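Local coordinates for protein transcriptional activator of comK gene (Bacillus halodurans, PDB 2HQB) that probably activates transcription of the comK gene and, as a BMP-family lipoprotein with a substrate-binding-protein fold, probably binds a small ligand, at residues G109-Y114 with Y253-G258; V41-V46 with K57-G62; F185-D190 with P195-I200; S34-D39 with L236-F241; G143-A148 with A156-V161. All blocks are in the same frame, centred on the assembly; numbering follows the deposited sequence.

Overall arrangement
From the N terminus, 34-39 opens the long loop of contact 4, which closes at 236-241 and ties together two helices beside the parallel sheet. Within it, contact 2 closes a short loop between edge strand 39-43 and helix 49-61. Segment 109-114 then opens contact 1, which closes only at 253-258, beyond contact 4, so these two loops cross. Contacts 5 and 3 follow in series, enclosed by both, and each sets a helix against the mixed sheet of the second domain; they meet where Phe144 stacks on Tyr186. Contact 1 lies where the chain appears to pass between the two sheets, and touches contact 5 where Tyr114 packs against Gly143 and Asp146.

Contact 1 (G109-Y114 with Y253-G258); sequences GYAMGY and YDFQDG
Asp254, just past the end of strand 249-253, turns its carboxylate toward Ala111 in the first turn of helix 110-122. With CG anti to the backbone N (chi1 -158°), both oxygens come near the methyl group, OD1 lying 3.6 Å from Ala111 CB. Neither oxygen takes its polar partner from helix 110-122. OD2 is hydrogen-bonded to Tyr284 OH, and OD1 accepts a weak bond from Phe255 N, bent to 139° at the hydrogen, which ties the carboxylate back to its own turn.

Phe255 comes next and supplies the apolar half of the contact. Its ring meets the helix edge-on: CD1 lies 3.6 Å from Ala111 CB, while CE1 is 3.8 Å from CB of Met112, present as selenomethionine. Met112 N lies at the same edge, in the ring plane. Phe115 makes an edge-to-face contact with this ring, and Ile281 and Ile285 of helix 271-286 also touch it. Replacing Phe255 by alanine is likely to open a gap between the start of helix 110-122 and helix 271-286, taking the ring edge away from Ala111 and Met112.

Both segments lie at or just past the ends of strands of the parallel sheet and lead into elements of the second domain. The arrangement is consistent with the interdomain crossover region that serves as a hinge in periplasmic-binding-protein folds.

Contact 2 (V41-V46 with K57-G62); sequences VLEEGV and KELVDG
Val41 and Glu43 of edge strand 39-43 pack against Leu59 and Glu58 near the C-terminal end of helix 49-61, a partly buried helix-on-sheet contact at the margin of the parallel sheet. The strand and helix segments run almost antiparallel, at 170°, with their axes 10.4 Å apart. This is the geometry of a beta-alpha-beta crossover, in which the helix leads the chain from strand 39-43 to strand 66-69, past the intervening strand 7-11.

Leu59 forms the apolar centre. Its CD2 lies 3.9 Å from Val41 CG1, and the two side chains lie alongside one another, pointing opposite ways. Val41 presents that methyl by setting CG1 anti to its backbone N (chi1 -175°). Two residues along the strand, Glu43 covers another part of the leucine with its aliphatic portion, CG standing 4.3 Å from Leu59 CG.

Beyond this patch the chain of Glu43 kinks at its second torsion and brings OE1 to 4.0 Å from Glu58 OE1, the carboxylate planes turned 79° apart. No hydrogen bond joins them. Arg55 touches the Glu43 side chain and makes a long, weak ion pair with Glu58. The carboxylate pair therefore probably adds mild repulsion, perhaps eased a little by Arg55, while the apolar pairs provide the attraction.

Contact 3 (F185-D190 with P195-I200); sequences FYPAGD and PVVEAI
Pro187 and Phe185 project from the end of strand 184-186 onto Val196, Val197 and Ile200, all on one side of helix 193-203. Strand and helix are the first two elements of a beta-alpha-beta unit completed by strand 206-211, as in Rossmann-like domains.

The proline ring is the main bump. It presses into the shallow hollow between two neighbouring valines of the helix, crossing Val196 at a slant. Pro187 CB rests 3.6 Å from Val196 CG1, the branch that lies anti to its backbone N (chi1 167°). Pro187 is also the centre of an inverse gamma turn, in which the chain bends away from the strand while the ring stays turned to the helix.

One helical turn beyond Val196, the helix appears to supply the bump instead. CD1 of Ile200 is modelled near the base of the Phe185 side chain, 3.8 Å from CB. The Phe185 ring itself continues to Phe174 of helix 167-178 in an edge-to-face contact, and Ile200 touches the same phenylalanine. Between Phe185 and Pro187, Tyr186 points away from the helix, and its OH is hydrogen-bonded to Thr226. The second valine of the hollow is the looser wall, with CG2 of Val197 lying 4.3 Å from Pro187 CG.

Contact 4 (S34-D39 with L236-F241); sequences SNLDVD and LVAKRF
Leu36 reaches across to Ala238 and Lys239 with a single methyl group, CD1, which forms the tight part of this small contact. The methyl sits 3.8 Å from Ala238 CB and also lies against the peptide that follows, 3.6 Å from Ala238 O and 3.8 Å from Lys239 N. CG of Leu36 stands beside its own backbone N (chi1 -55°), a setting that carries the branched end toward helix 230-240. The leucine therefore rests partly on backbone, and no hydrogen bond crosses between the segments. Ala238 also touches Ile32, one turn earlier in helix 23-35.

Leu36 is the first residue to leave helical geometry after that helix, whose C-terminal end is thus brought up to the C-terminal part of helix 230-240. The two helix ends meet in the first domain of the periplasmic-binding-protein fold, although nearly two hundred residues separate them in sequence. Val237 points away from Leu36 and touches Phe68 of strand 66-69, so another side of helix 230-240 rests on the parallel sheet. Val38, beyond the turn, packs on Val8 of strand 7-11.

Toward solvent the packing becomes loose. Lys239 contributes only the root of its side chain, CB lying 4.3 Å from Leu36 CD1. From there the exposed lysine runs out fully extended, all four torsions near 180°, carrying NZ clear of the leucine.

Contact 5 (G143-A148 with A156-V161); sequences GFVDGA and AFVRYV
Val145 of helix 139-150 meets Ala156 and Val158 of strand 155-160 with one branch alone, its CG2 methyl. Against Val158 the two valine side chains stand roughly perpendicular, and their CG2 methyls make the nearest approach, at 4.0 Å. Against Ala156 the same methyl faces the lone CB, at 3.4 Å. Being two apart in the strand, Ala156 and Val158 offer their side chains on the same face, and Val145 touches both. Val158 keeps CG1 anti to its backbone N (chi1 -180°), which leaves CG2 as the branch that meets the helix.

The strand's alternate residues serve the other side. Phe157 points away from helix 139-150 and packs on Leu177 of helix 167-178. Arg159 folds back on its own backbone: NE donates a nearly straight bond, 167° at the hydrogen, to Val158 O. The oxygen lies in the guanidinium plane, whereas NE stands well above the carbonyl plane.

Deeper toward the sheet, Phe144 covers Val129 and Val131 of the neighbouring strand. Strand 128-133, helix 139-150 and edge strand 155-160 together make a beta-alpha-beta unit, with Val145 bridging helix and edge strand at the surface, an arrangement characteristic of the Rossmann-like domains of periplasmic-binding-protein folds.

Contact 1 (G109-Y114 with Y253-G258)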
# COMPACT_ATOMS: atom_id res chain seq x y z
N GLY A 109 -0.40 -7.82 2.33
CA GLY A 109 0.67 -7.24 3.11
C GLY A 109 1.79 -8.06 3.76
O GLY A 109 2.92 -7.59 3.83
N TYR A 110 1.48 -9.26 4.25
CA TYR A 110 2.50 -10.09 4.90
C TYR A 110 3.80 -10.25 4.10
O TYR A 110 4.87 -9.94 4.61
CB TYR A 110 1.91 -11.47 5.19
CG TYR A 110 2.82 -12.37 6.00
CD1 TYR A 110 2.86 -12.31 7.40
CD2 TYR A 110 3.66 -13.28 5.36
CE1 TYR A 110 3.73 -13.13 8.14
CE2 TYR A 110 4.52 -14.10 6.08
CZ TYR A 110 4.57 -14.02 7.45
OH TYR A 110 5.50 -14.78 8.09
N ALA A 111 3.71 -10.72 2.86
CA ALA A 111 4.90 -10.92 2.03
C ALA A 111 5.87 -9.76 2.05
O ALA A 111 6.99 -9.87 2.56
CB ALA A 111 4.51 -11.19 0.59
N MSE A 112 5.44 -8.64 1.48
CA MSE A 112 6.31 -7.48 1.42
C MSE A 112 6.93 -7.12 2.75
O MSE A 112 8.06 -6.68 2.79
CB MSE A 112 5.54 -6.27 0.87
CG MSE A 112 4.72 -5.47 1.88
SE MSE A 112 3.66 -4.04 1.00
CE MSE A 112 2.76 -3.37 2.58
N GLY A 113 6.21 -7.33 3.84
CA GLY A 113 6.76 -6.99 5.14
C GLY A 113 7.89 -7.92 5.54
O GLY A 113 8.88 -7.51 6.14
N TYR A 114 7.71 -9.18 5.17
CA TYR A 114 8.67 -10.20 5.47
C TYR A 114 9.99 -9.84 4.79
O TYR A 114 10.98 -9.54 5.46
CB TYR A 114 8.12 -11.51 4.95
CG TYR A 114 8.84 -12.75 5.44
CD1 TYR A 114 8.58 -13.28 6.71
CD2 TYR A 114 9.75 -13.40 4.62
CE1 TYR A 114 9.21 -14.43 7.14
CE2 TYR A 114 10.39 -14.54 5.04
CZ TYR A 114 10.12 -15.05 6.29
OH TYR A 114 10.74 -16.22 6.64
N TYR A 253 -4.32 -8.81 -4.27
CA TYR A 253 -3.08 -8.71 -5.05
C TYR A 253 -1.82 -8.74 -4.21
O TYR A 253 -1.79 -8.21 -3.10
CB TYR A 253 -3.14 -7.45 -5.89
CG TYR A 253 -4.38 -7.40 -6.76
CD1 TYR A 253 -5.64 -7.21 -6.20
CD2 TYR A 253 -4.29 -7.58 -8.12
CE1 TYR A 253 -6.78 -7.19 -7.00
CE2 TYR A 253 -5.42 -7.56 -8.92
CZ TYR A 253 -6.65 -7.36 -8.36
OH TYR A 253 -7.75 -7.38 -9.19
N ASP A 254 -0.76 -9.36 -4.74
CA ASP A 254 0.49 -9.51 -3.99
C ASP A 254 1.66 -9.54 -4.96
O ASP A 254 1.52 -9.11 -6.10
CB ASP A 254 0.46 -10.82 -3.21
CG ASP A 254 1.40 -10.84 -2.04
OD1 ASP A 254 2.26 -9.95 -1.95
OD2 ASP A 254 1.28 -11.77 -1.21
N PHE A 255 2.81 -10.05 -4.51
CA PHE A 255 3.99 -10.12 -5.38
C PHE A 255 3.77 -10.89 -6.68
O PHE A 255 4.34 -10.56 -7.71
CB PHE A 255 5.16 -10.75 -4.66
CG PHE A 255 5.98 -9.79 -3.84
CD1 PHE A 255 5.78 -9.67 -2.47
CD2 PHE A 255 7.05 -9.11 -4.42
CE1 PHE A 255 6.64 -8.90 -1.69
CE2 PHE A 255 7.91 -8.33 -3.64
CZ PHE A 255 7.70 -8.23 -2.27
N GLN A 256 2.93 -11.91 -6.61
CA GLN A 256 2.64 -12.74 -7.77
C GLN A 256 1.83 -11.99 -8.84
O GLN A 256 1.99 -12.24 -10.02
CB GLN A 256 1.86 -13.98 -7.33
CG GLN A 256 2.23 -14.49 -5.93
CD GLN A 256 1.14 -14.23 -4.89
OE1 GLN A 256 -0.04 -14.41 -5.18
NE2 GLN A 256 1.53 -13.81 -3.69
N ASP A 257 0.99 -11.05 -8.44
CA ASP A 257 0.18 -10.31 -9.40
C ASP A 257 0.94 -9.14 -10.02
O ASP A 257 0.42 -8.48 -10.91
CB ASP A 257 -1.11 -9.81 -8.75
CG ASP A 257 -1.80 -10.88 -7.90
OD1 ASP A 257 -2.99 -10.71 -7.58
OD2 ASP A 257 -1.16 -11.90 -7.54
N GLY A 258 2.16 -8.89 -9.54
CA GLY A 258 2.98 -7.80 -10.09
C GLY A 258 2.75 -6.35 -9.66
O GLY A 258 3.31 -5.41 -10.23

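Contact 2 (V41-V46 with K57-G62)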
# COMPACT_ATOMS: atom_id res chain seq x y z
N VAL A 41 -12.58 11.15 -15.14
CA VAL A 41 -13.19 12.24 -14.36
C VAL A 41 -13.02 11.95 -12.87
O VAL A 41 -13.24 10.82 -12.41
CB VAL A 41 -14.67 12.39 -14.60
CG1 VAL A 41 -15.18 13.60 -13.84
CG2 VAL A 41 -14.93 12.51 -16.06
N LEU A 42 -12.67 12.99 -12.13
CA LEU A 42 -12.39 12.89 -10.71
C LEU A 42 -13.30 13.74 -9.89
O LEU A 42 -13.56 14.84 -10.26
CB LEU A 42 -10.96 13.36 -10.43
CG LEU A 42 -10.66 13.68 -8.97
CD1 LEU A 42 -10.44 12.35 -8.27
CD2 LEU A 42 -9.44 14.59 -8.80
N GLU A 43 -13.79 13.21 -8.78
CA GLU A 43 -14.64 13.98 -7.87
C GLU A 43 -13.88 13.90 -6.53
O GLU A 43 -13.53 12.81 -6.08
CB GLU A 43 -16.01 13.34 -7.75
CG GLU A 43 -16.82 13.36 -9.03
CD GLU A 43 -17.12 14.78 -9.54
OE1 GLU A 43 -17.57 15.64 -8.75
OE2 GLU A 43 -16.91 15.01 -10.75
N GLU A 44 -13.62 15.05 -5.92
CA GLU A 44 -12.87 15.09 -4.67
C GLU A 44 -13.81 15.51 -3.54
O GLU A 44 -14.94 15.93 -3.82
CB GLU A 44 -11.74 16.12 -4.79
CG GLU A 44 -10.94 16.09 -6.11
CD GLU A 44 -9.94 17.24 -6.19
OE1 GLU A 44 -9.01 17.25 -5.34
OE2 GLU A 44 -10.07 18.13 -7.07
N GLY A 45 -13.36 15.39 -2.28
CA GLY A 45 -14.17 15.76 -1.12
C GLY A 45 -15.41 14.91 -0.90
O GLY A 45 -16.32 15.31 -0.18
N VAL A 46 -15.45 13.73 -1.50
CA VAL A 46 -16.61 12.86 -1.36
C VAL A 46 -16.48 12.25 0.03
O VAL A 46 -15.81 11.24 0.22
CB VAL A 46 -16.61 11.76 -2.46
CG1 VAL A 46 -18.01 11.20 -2.65
CG2 VAL A 46 -16.09 12.34 -3.78
N LYS A 57 -24.44 10.00 -9.61
CA LYS A 57 -25.51 10.32 -10.53
C LYS A 57 -24.90 11.15 -11.64
O LYS A 57 -25.01 10.80 -12.81
CB LYS A 57 -26.61 11.08 -9.80
CG LYS A 57 -27.36 10.15 -8.83
CD LYS A 57 -28.03 10.84 -7.63
CE LYS A 57 -28.61 9.77 -6.68
NZ LYS A 57 -29.14 10.30 -5.38
N GLU A 58 -24.22 12.23 -11.26
CA GLU A 58 -23.58 13.08 -12.25
C GLU A 58 -22.65 12.23 -13.12
O GLU A 58 -22.73 12.24 -14.35
CB GLU A 58 -22.79 14.16 -11.57
CG GLU A 58 -23.48 14.77 -10.36
CD GLU A 58 -22.68 15.89 -9.69
OE1 GLU A 58 -21.49 15.68 -9.32
OE2 GLU A 58 -23.23 17.00 -9.53
N LEU A 59 -21.78 11.46 -12.49
CA LEU A 59 -20.83 10.66 -13.24
C LEU A 59 -21.43 9.77 -14.31
O LEU A 59 -20.95 9.74 -15.45
CB LEU A 59 -20.00 9.83 -12.28
CG LEU A 59 -18.86 10.54 -11.58
CD1 LEU A 59 -18.22 9.57 -10.61
CD2 LEU A 59 -17.86 11.02 -12.59
N VAL A 60 -22.47 9.03 -13.94
CA VAL A 60 -23.11 8.14 -14.90
C VAL A 60 -23.97 8.93 -15.87
O VAL A 60 -24.23 8.48 -16.99
CB VAL A 60 -23.96 7.07 -14.23
CG1 VAL A 60 -24.27 6.02 -15.25
CG2 VAL A 60 -23.19 6.43 -13.08
N ASP A 61 -24.41 10.11 -15.43
CA ASP A 61 -25.18 11.00 -16.27
C ASP A 61 -24.25 11.46 -17.36
O ASP A 61 -24.61 11.47 -18.53
CB ASP A 61 -25.65 12.22 -15.48
CG ASP A 61 -27.06 12.07 -14.97
OD1 ASP A 61 -27.60 10.94 -15.10
OD2 ASP A 61 -27.60 13.08 -14.43
N GLY A 62 -23.03 11.84 -16.96
CA GLY A 62 -22.01 12.32 -17.88
C GLY A 62 -21.55 11.18 -18.78
O GLY A 62 -20.90 11.38 -19.81

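Contact 3 (F185-D190 with P195-I200)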
# COMPACT_ATOMS: atom_id res chain seq x y z
N PHE A 185 14.26 1.05 11.23
CA PHE A 185 12.82 1.26 11.43
C PHE A 185 11.89 1.08 10.20
O PHE A 185 12.24 1.33 9.03
CB PHE A 185 12.60 2.63 12.05
CG PHE A 185 13.34 2.84 13.35
CD1 PHE A 185 14.70 3.12 13.36
CD2 PHE A 185 12.65 2.82 14.56
CE1 PHE A 185 15.37 3.40 14.56
CE2 PHE A 185 13.32 3.10 15.77
CZ PHE A 185 14.68 3.39 15.76
N TYR A 186 10.69 0.58 10.49
CA TYR A 186 9.66 0.34 9.49
C TYR A 186 8.46 1.14 9.98
O TYR A 186 7.62 0.62 10.72
CB TYR A 186 9.30 -1.15 9.46
CG TYR A 186 8.35 -1.52 8.36
CD1 TYR A 186 8.40 -0.88 7.11
CD2 TYR A 186 7.40 -2.52 8.53
CE1 TYR A 186 7.53 -1.23 6.05
CE2 TYR A 186 6.53 -2.88 7.47
CZ TYR A 186 6.61 -2.23 6.25
OH TYR A 186 5.79 -2.60 5.21
N PRO A 187 8.37 2.43 9.59
CA PRO A 187 7.22 3.24 10.05
C PRO A 187 6.06 3.06 9.07
O PRO A 187 5.86 3.83 8.14
CB PRO A 187 7.80 4.65 10.12
CG PRO A 187 8.86 4.65 9.01
CD PRO A 187 9.38 3.24 8.87
N ALA A 188 5.30 1.99 9.33
CA ALA A 188 4.21 1.56 8.48
C ALA A 188 2.88 2.27 8.63
O ALA A 188 1.86 1.65 9.01
CB ALA A 188 4.04 0.06 8.63
N GLY A 189 2.90 3.56 8.30
CA GLY A 189 1.70 4.39 8.36
C GLY A 189 1.89 5.47 7.33
O GLY A 189 2.79 6.28 7.49
N ASP A 190 1.09 5.47 6.26
CA ASP A 190 1.23 6.49 5.19
C ASP A 190 1.23 7.88 5.75
O ASP A 190 2.08 8.69 5.44
CB ASP A 190 0.09 6.42 4.19
CG ASP A 190 0.05 5.12 3.44
OD1 ASP A 190 0.78 5.02 2.44
OD2 ASP A 190 -0.72 4.22 3.87
N PRO A 195 7.49 12.14 8.17
CA PRO A 195 7.89 12.76 9.43
C PRO A 195 8.88 11.86 10.20
O PRO A 195 9.92 12.32 10.67
CB PRO A 195 6.57 12.88 10.18
CG PRO A 195 5.60 13.21 9.10
CD PRO A 195 6.05 12.33 7.93
N VAL A 196 8.55 10.57 10.29
CA VAL A 196 9.40 9.62 10.99
C VAL A 196 10.64 9.23 10.19
O VAL A 196 11.69 9.02 10.78
CB VAL A 196 8.61 8.32 11.38
CG1 VAL A 196 9.57 7.24 11.82
CG2 VAL A 196 7.62 8.61 12.50
N VAL A 197 10.53 9.12 8.86
CA VAL A 197 11.71 8.76 8.07
C VAL A 197 12.74 9.86 8.25
O VAL A 197 13.92 9.59 8.46
CB VAL A 197 11.38 8.60 6.55
CG1 VAL A 197 12.62 8.71 5.75
CG2 VAL A 197 10.84 7.25 6.29
N GLU A 198 12.29 11.10 8.16
CA GLU A 198 13.14 12.26 8.36
C GLU A 198 13.94 12.20 9.67
O GLU A 198 15.17 12.22 9.66
CB GLU A 198 12.28 13.50 8.42
CG GLU A 198 12.79 14.59 7.58
CD GLU A 198 12.24 14.49 6.20
OE1 GLU A 198 11.11 14.97 5.99
OE2 GLU A 198 12.93 13.92 5.32
N ALA A 199 13.20 12.16 10.78
CA ALA A 199 13.76 12.08 12.13
C ALA A 199 14.82 10.98 12.17
O ALA A 199 15.81 11.05 12.91
CB ALA A 199 12.62 11.80 13.17
N ILE A 200 14.61 9.94 11.37
CA ILE A 200 15.56 8.84 11.29
C ILE A 200 16.79 9.31 10.54
O ILE A 200 17.88 9.29 11.07
CB ILE A 200 14.94 7.65 10.55
CG1 ILE A 200 13.74 7.14 11.36
CG2 ILE A 200 15.98 6.59 10.34
CD1 ILE A 200 12.88 6.14 10.64

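Contact 4 (S34-D39 with L236-F241)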
# COMPACT_ATOMS: atom_id res chain seq x y z
N SER A 34 -4.26 7.75 -19.73
CA SER A 34 -3.07 7.81 -20.55
C SER A 34 -2.72 6.49 -21.24
O SER A 34 -2.62 6.46 -22.45
CB SER A 34 -1.90 8.29 -19.69
OG SER A 34 -0.66 7.92 -20.26
N ASN A 35 -2.55 5.41 -20.48
CA ASN A 35 -2.20 4.10 -21.04
C ASN A 35 -3.34 3.33 -21.75
O ASN A 35 -3.11 2.41 -22.53
CB ASN A 35 -1.54 3.25 -19.95
CG ASN A 35 -0.20 3.84 -19.48
OD1 ASN A 35 0.64 4.19 -20.30
ND2 ASN A 35 -0.01 3.95 -18.16
N LEU A 36 -4.58 3.71 -21.46
CA LEU A 36 -5.77 3.16 -22.12
C LEU A 36 -6.24 4.43 -22.84
O LEU A 36 -5.61 5.48 -22.70
CB LEU A 36 -6.79 2.66 -21.08
CG LEU A 36 -6.17 1.65 -20.10
CD1 LEU A 36 -7.24 0.98 -19.25
CD2 LEU A 36 -5.40 0.61 -20.88
N ASP A 37 -7.33 4.40 -23.58
CA ASP A 37 -7.69 5.61 -24.31
C ASP A 37 -9.01 6.20 -23.86
O ASP A 37 -9.77 6.75 -24.65
CB ASP A 37 -7.77 5.27 -25.79
CG ASP A 37 -7.36 6.41 -26.69
OD1 ASP A 37 -7.23 7.54 -26.17
OD2 ASP A 37 -7.18 6.14 -27.90
N VAL A 38 -9.29 6.12 -22.58
CA VAL A 38 -10.56 6.58 -22.10
C VAL A 38 -10.57 7.98 -21.53
O VAL A 38 -9.56 8.61 -21.38
CB VAL A 38 -11.14 5.55 -21.08
CG1 VAL A 38 -11.00 4.14 -21.66
CG2 VAL A 38 -10.40 5.64 -19.75
N ASP A 39 -11.76 8.48 -21.27
CA ASP A 39 -11.91 9.79 -20.70
C ASP A 39 -12.08 9.55 -19.20
O ASP A 39 -12.83 8.67 -18.73
CB ASP A 39 -13.13 10.48 -21.32
CG ASP A 39 -12.76 11.34 -22.49
OD1 ASP A 39 -11.69 11.10 -23.12
OD2 ASP A 39 -13.54 12.27 -22.79
N LEU A 236 -4.35 -1.62 -14.43
CA LEU A 236 -4.62 -3.03 -14.58
C LEU A 236 -6.11 -3.37 -14.54
O LEU A 236 -6.64 -4.00 -15.47
CB LEU A 236 -3.90 -3.82 -13.48
CG LEU A 236 -4.21 -5.30 -13.26
CD1 LEU A 236 -4.02 -6.06 -14.59
CD2 LEU A 236 -3.28 -5.89 -12.22
N VAL A 237 -6.77 -2.95 -13.47
CA VAL A 237 -8.19 -3.22 -13.27
C VAL A 237 -9.08 -2.54 -14.31
O VAL A 237 -10.15 -3.02 -14.61
CB VAL A 237 -8.60 -2.78 -11.84
CG1 VAL A 237 -10.11 -2.80 -11.67
CG2 VAL A 237 -7.92 -3.72 -10.81
N ALA A 238 -8.64 -1.42 -14.87
CA ALA A 238 -9.42 -0.69 -15.88
C ALA A 238 -9.26 -1.33 -17.28
O ALA A 238 -10.03 -1.08 -18.22
CB ALA A 238 -8.96 0.77 -15.92
N LYS A 239 -8.22 -2.15 -17.39
CA LYS A 239 -7.88 -2.85 -18.60
C LYS A 239 -8.70 -4.12 -18.63
O LYS A 239 -9.19 -4.52 -19.68
CB LYS A 239 -6.39 -3.18 -18.60
CG LYS A 239 -5.92 -3.82 -19.88
CD LYS A 239 -4.43 -4.05 -19.88
CE LYS A 239 -3.93 -4.44 -21.28
NZ LYS A 239 -2.44 -4.34 -21.43
N ARG A 240 -8.86 -4.79 -17.50
CA ARG A 240 -9.66 -6.00 -17.55
C ARG A 240 -11.12 -5.63 -17.75
O ARG A 240 -11.85 -6.33 -18.45
CB ARG A 240 -9.50 -6.83 -16.27
CG ARG A 240 -8.10 -7.40 -16.15
CD ARG A 240 -8.07 -8.57 -15.21
NE ARG A 240 -8.31 -9.82 -15.92
CZ ARG A 240 -8.41 -11.01 -15.34
NH1 ARG A 240 -8.28 -11.12 -14.02
NH2 ARG A 240 -8.60 -12.08 -16.07
N PHE A 241 -11.55 -4.53 -17.17
CA PHE A 241 -12.93 -4.13 -17.34
C PHE A 241 -13.22 -3.78 -18.80
O PHE A 241 -14.36 -3.84 -19.26
CB PHE A 241 -13.28 -2.94 -16.48
CG PHE A 241 -14.67 -2.45 -16.69
CD1 PHE A 241 -15.75 -3.19 -16.21
CD2 PHE A 241 -14.90 -1.24 -17.38
CE1 PHE A 241 -17.08 -2.73 -16.42
CE2 PHE A 241 -16.22 -0.76 -17.60
CZ PHE A 241 -17.31 -1.51 -17.11

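Contact 5 (G143-A148 with A156-V161)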
# COMPACT_ATOMS: atom_id res chain seq x y z
N GLY A 143 4.68 -10.22 8.94
CA GLY A 143 5.68 -10.54 7.96
C GLY A 143 6.98 -9.84 8.23
O GLY A 143 8.02 -10.36 7.86
N PHE A 144 6.95 -8.68 8.87
CA PHE A 144 8.19 -7.94 9.13
C PHE A 144 9.02 -8.64 10.19
O PHE A 144 10.19 -8.87 10.01
CB PHE A 144 7.90 -6.52 9.61
CG PHE A 144 9.13 -5.67 9.72
CD1 PHE A 144 9.63 -5.00 8.59
CD2 PHE A 144 9.77 -5.51 10.95
CE1 PHE A 144 10.78 -4.16 8.69
CE2 PHE A 144 10.92 -4.67 11.08
CZ PHE A 144 11.42 -3.99 9.94
N VAL A 145 8.38 -8.91 11.31
CA VAL A 145 8.98 -9.60 12.45
C VAL A 145 9.55 -10.96 11.99
O VAL A 145 10.69 -11.33 12.31
CB VAL A 145 7.90 -9.82 13.53
CG1 VAL A 145 8.12 -11.12 14.26
CG2 VAL A 145 7.88 -8.64 14.47
N ASP A 146 8.74 -11.69 11.22
CA ASP A 146 9.18 -12.97 10.72
C ASP A 146 10.42 -12.83 9.84
O ASP A 146 11.29 -13.69 9.86
CB ASP A 146 8.05 -13.67 9.97
CG ASP A 146 6.86 -14.00 10.86
OD1 ASP A 146 7.02 -14.04 12.10
OD2 ASP A 146 5.75 -14.22 10.32
N GLY A 147 10.52 -11.76 9.07
CA GLY A 147 11.70 -11.57 8.25
C GLY A 147 12.91 -11.30 9.14
O GLY A 147 13.99 -11.86 8.94
N ALA A 148 12.76 -10.45 10.14
CA ALA A 148 13.88 -10.15 11.01
C ALA A 148 14.17 -11.35 11.91
O ALA A 148 15.04 -11.28 12.79
CB ALA A 148 13.60 -8.92 11.84
N ALA A 156 12.65 -8.09 17.42
CA ALA A 156 11.80 -7.08 16.78
C ALA A 156 10.91 -6.29 17.74
O ALA A 156 10.28 -6.84 18.62
CB ALA A 156 10.93 -7.75 15.71
N PHE A 157 10.87 -4.97 17.57
CA PHE A 157 10.04 -4.14 18.41
C PHE A 157 8.89 -3.56 17.62
O PHE A 157 9.09 -2.88 16.62
CB PHE A 157 10.83 -2.99 19.01
CG PHE A 157 11.84 -3.42 20.00
CD1 PHE A 157 12.89 -4.24 19.62
CD2 PHE A 157 11.77 -2.96 21.30
CE1 PHE A 157 13.87 -4.59 20.54
CE2 PHE A 157 12.74 -3.31 22.22
CZ PHE A 157 13.80 -4.13 21.85
N VAL A 158 7.67 -3.82 18.09
CA VAL A 158 6.48 -3.32 17.44
C VAL A 158 5.76 -2.37 18.37
O VAL A 158 5.42 -2.74 19.48
CB VAL A 158 5.51 -4.45 17.10
CG1 VAL A 158 4.29 -3.89 16.43
CG2 VAL A 158 6.20 -5.44 16.19
N ARG A 159 5.56 -1.14 17.90
CA ARG A 159 4.83 -0.11 18.64
C ARG A 159 3.66 0.29 17.74
O ARG A 159 3.82 0.40 16.53
CB ARG A 159 5.70 1.12 18.93
CG ARG A 159 6.81 0.89 19.95
CD ARG A 159 6.27 0.25 21.21
NE ARG A 159 6.72 -1.13 21.35
CZ ARG A 159 7.61 -1.54 22.24
NH1 ARG A 159 8.16 -0.67 23.10
NH2 ARG A 159 7.96 -2.82 22.29
N TYR A 160 2.51 0.51 18.34
CA TYR A 160 1.32 0.89 17.59
C TYR A 160 0.95 2.35 17.80
O TYR A 160 0.87 2.81 18.93
CB TYR A 160 0.13 -0.02 17.98
CG TYR A 160 0.31 -1.45 17.47
CD1 TYR A 160 0.54 -2.53 18.35
CD2 TYR A 160 0.35 -1.70 16.10
CE1 TYR A 160 0.83 -3.79 17.87
CE2 TYR A 160 0.64 -2.95 15.62
CZ TYR A 160 0.89 -3.99 16.50
OH TYR A 160 1.25 -5.21 15.94
N VAL A 161 0.74 3.09 16.72
CA VAL A 161 0.28 4.48 16.84
C VAL A 161 -1.24 4.35 16.89
O VAL A 161 -1.83 3.42 16.32
CB VAL A 161 0.55 5.31 15.61
CG1 VAL A 161 0.04 6.70 15.85
CG2 VAL A 161 1.97 5.28 15.28